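Tyrosine--tRNA ligase (Archaeoglobus fulgidus, PDB 2CYB) catalyses the ATP-dependent attachment of tyrosine to its cognate tRNA, probably by way of a tyrosyl-adenylate intermediate. Local coordinates at residues A[263-269]-A[303-307]. Residues are numbered along the deposited sequence; the frame is centred on the assembly and turned at random.
Sequences FGKIVVE and AVAKY
Y307, on helix 297-319, extends to strand 266-268 and packs against F263, I266 and V267, joining the helix to the edge of a two-stranded antiparallel hairpin. The hairpin, completed by strand 278-280, lies well away from the Rossmann-fold tyrosine pocket of this class I synthetase. The axes of 266-268 and of the helical segment 303-307 make an angle of 134° between their N-to-C directions and come within 8.7 Å.

The contact's hydrogen bond goes from the backbone N of V267 to Y307 OH, 2.8 Å long and nearly straight (169° at the hydrogen). I266 and V268 bond through their backbones to Y280 and V278 of the partner strand, so the phenol takes up the N-H of V267 on the opposite edge and ties the end of the ring to the strand backbone. K265 O, by contrast, is buried beside the ring without a polar partner.

Aromatic and apolar packing holds the ring on two sides. Its CD2 edge points at the centre of the F263 face in a T-shaped stack, planes perpendicular and centroids 4.9 Å apart. Over one of its own faces lies I266 CG1, swung anti to the backbone N (chi1 178°), in a CH-pi contact displaced toward CE1. I266 CD1 continues to A303 CB, which also meets V268 CG2 at 3.9 Å, where the two backbones come nearest. V304 turns to I251, I254 and I259 of helix 250-263.

At the solvent-exposed margin, charge adds a loose link: the fully extended K306 crosses E269 at about a right angle, its NZ 3.9 Å from E269 OE2, a long salt bridge.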
loop_
_atom_site.group_PDB
_atom_site.type_symbol
_atom_site.label_atom_id
_atom_site.label_comp_id
_atom_site.label_asym_id
_atom_site.label_seq_id
_atom_site.Cartn_x
_atom_site.Cartn_y
_atom_site.Cartn_z
ATOM N N PHE A 263 18.810 -34.818 -17.017
ATOM C CA PHE A 263 19.257 -36.128 -17.482
ATOM C C PHE A 263 20.749 -36.283 -17.740
ATOM O O PHE A 263 21.266 -37.400 -17.716
ATOM C CB PHE A 263 18.496 -36.536 -18.741
ATOM C CG PHE A 263 17.031 -36.774 -18.512
ATOM C CD1 PHE A 263 16.124 -35.719 -18.560
ATOM C CD2 PHE A 263 16.559 -38.053 -18.235
ATOM C CE1 PHE A 263 14.763 -35.934 -18.335
ATOM C CE2 PHE A 263 15.196 -38.280 -18.007
ATOM C CZ PHE A 263 14.300 -37.215 -18.057
ATOM N N GLY A 264 21.440 -35.181 -18.001
ATOM C CA GLY A 264 22.869 -35.265 -18.253
ATOM C C GLY A 264 23.205 -35.352 -19.730
ATOM O O GLY A 264 24.227 -34.836 -20.187
ATOM N N LYS A 265 22.332 -36.010 -20.480
ATOM C CA LYS A 265 22.517 -36.167 -21.913
ATOM C C LYS A 265 21.159 -36.477 -22.513
ATOM O O LYS A 265 20.234 -36.866 -21.801
ATOM C CB LYS A 265 23.481 -37.321 -22.207
ATOM C CG LYS A 265 23.005 -38.679 -21.705
ATOM C CD LYS A 265 22.865 -38.701 -20.187
ATOM C CE LYS A 265 22.369 -40.049 -19.676
ATOM N NZ LYS A 265 23.328 -41.157 -19.943
ATOM N N ILE A 266 21.033 -36.302 -23.820
ATOM C CA ILE A 266 19.770 -36.603 -24.475
ATOM C C ILE A 266 20.025 -37.418 -25.736
ATOM O O ILE A 266 20.811 -37.026 -26.603
ATOM C CB ILE A 266 18.995 -35.316 -24.820
ATOM C CG1 ILE A 266 17.693 -35.672 -25.544
ATOM C CG2 ILE A 266 19.866 -34.390 -25.657
ATOM C CD1 ILE A 266 16.801 -34.473 -25.825
ATOM N N VAL A 267 19.377 -38.573 -25.810
ATOM C CA VAL A 267 19.509 -39.447 -26.959
ATOM C C VAL A 267 18.415 -39.083 -27.954
ATOM O O VAL A 267 17.231 -39.057 -27.615
ATOM C CB VAL A 267 19.348 -40.927 -26.550
ATOM C CG1 VAL A 267 19.398 -41.821 -27.779
ATOM C CG2 VAL A 267 20.442 -41.317 -25.573
ATOM N N VAL A 268 18.816 -38.782 -29.180
ATOM C CA VAL A 268 17.869 -38.435 -30.223
ATOM C C VAL A 268 17.812 -39.605 -31.197
ATOM O O VAL A 268 18.686 -39.755 -32.054
ATOM C CB VAL A 268 18.316 -37.168 -30.966
ATOM C CG1 VAL A 268 17.333 -36.827 -32.068
ATOM C CG2 VAL A 268 18.434 -36.016 -29.982
ATOM N N GLU A 269 16.798 -40.448 -31.054
ATOM C CA GLU A 269 16.659 -41.593 -31.946
ATOM C C GLU A 269 16.259 -41.070 -33.320
ATOM O O GLU A 269 15.425 -40.161 -33.430
ATOM C CB GLU A 269 15.596 -42.561 -31.419
ATOM C CG GLU A 269 15.775 -42.933 -29.956
ATOM C CD GLU A 269 14.928 -44.123 -29.535
ATOM O OE1 GLU A 269 13.790 -44.260 -30.028
ATOM O OE2 GLU A 269 15.401 -44.917 -28.694
ATOM N N ALA A 303 12.430 -36.327 -29.578
ATOM C CA ALA A 303 13.251 -36.607 -28.406
ATOM C C ALA A 303 12.864 -35.720 -27.223
ATOM O O ALA A 303 12.764 -36.194 -26.088
ATOM C CB ALA A 303 14.744 -36.418 -28.748
ATOM N N VAL A 304 12.650 -34.436 -27.487
ATOM C CA VAL A 304 12.275 -33.511 -26.417
ATOM C C VAL A 304 10.939 -33.934 -25.796
ATOM O O VAL A 304 10.775 -33.906 -24.579
ATOM C CB VAL A 304 12.168 -32.069 -26.941
ATOM C CG1 VAL A 304 11.547 -31.155 -25.873
ATOM C CG2 VAL A 304 13.550 -31.565 -27.330
ATOM N N ALA A 305 9.988 -34.335 -26.634
ATOM C CA ALA A 305 8.689 -34.770 -26.131
ATOM C C ALA A 305 8.838 -36.017 -25.268
ATOM O O ALA A 305 8.194 -36.142 -24.224
ATOM C CB ALA A 305 7.727 -35.044 -27.299
ATOM N N LYS A 306 9.689 -36.946 -25.700
ATOM C CA LYS A 306 9.891 -38.177 -24.944
ATOM C C LYS A 306 10.526 -37.927 -23.577
ATOM O O LYS A 306 10.081 -38.478 -22.568
ATOM C CB LYS A 306 10.762 -39.156 -25.738
ATOM C CG LYS A 306 11.101 -40.422 -24.970
ATOM C CD LYS A 306 11.993 -41.352 -25.780
ATOM C CE LYS A 306 12.372 -42.578 -24.962
ATOM N NZ LYS A 306 13.293 -43.488 -25.701
ATOM N N TYR A 307 11.573 -37.110 -23.537
ATOM C CA TYR A 307 12.224 -36.827 -22.268
ATOM C C TYR A 307 11.328 -36.005 -21.347
ATOM O O TYR A 307 11.267 -36.255 -20.141
ATOM C CB TYR A 307 13.549 -36.102 -22.492
ATOM C CG TYR A 307 14.685 -37.040 -22.830
ATOM C CD1 TYR A 307 14.858 -37.520 -24.125
ATOM C CD2 TYR A 307 15.569 -37.469 -21.841
ATOM C CE1 TYR A 307 15.891 -38.409 -24.432
ATOM C CE2 TYR A 307 16.600 -38.356 -22.136
ATOM C CZ TYR A 307 16.757 -38.819 -23.431
ATOM O OH TYR A 307 17.787 -39.684 -23.727
#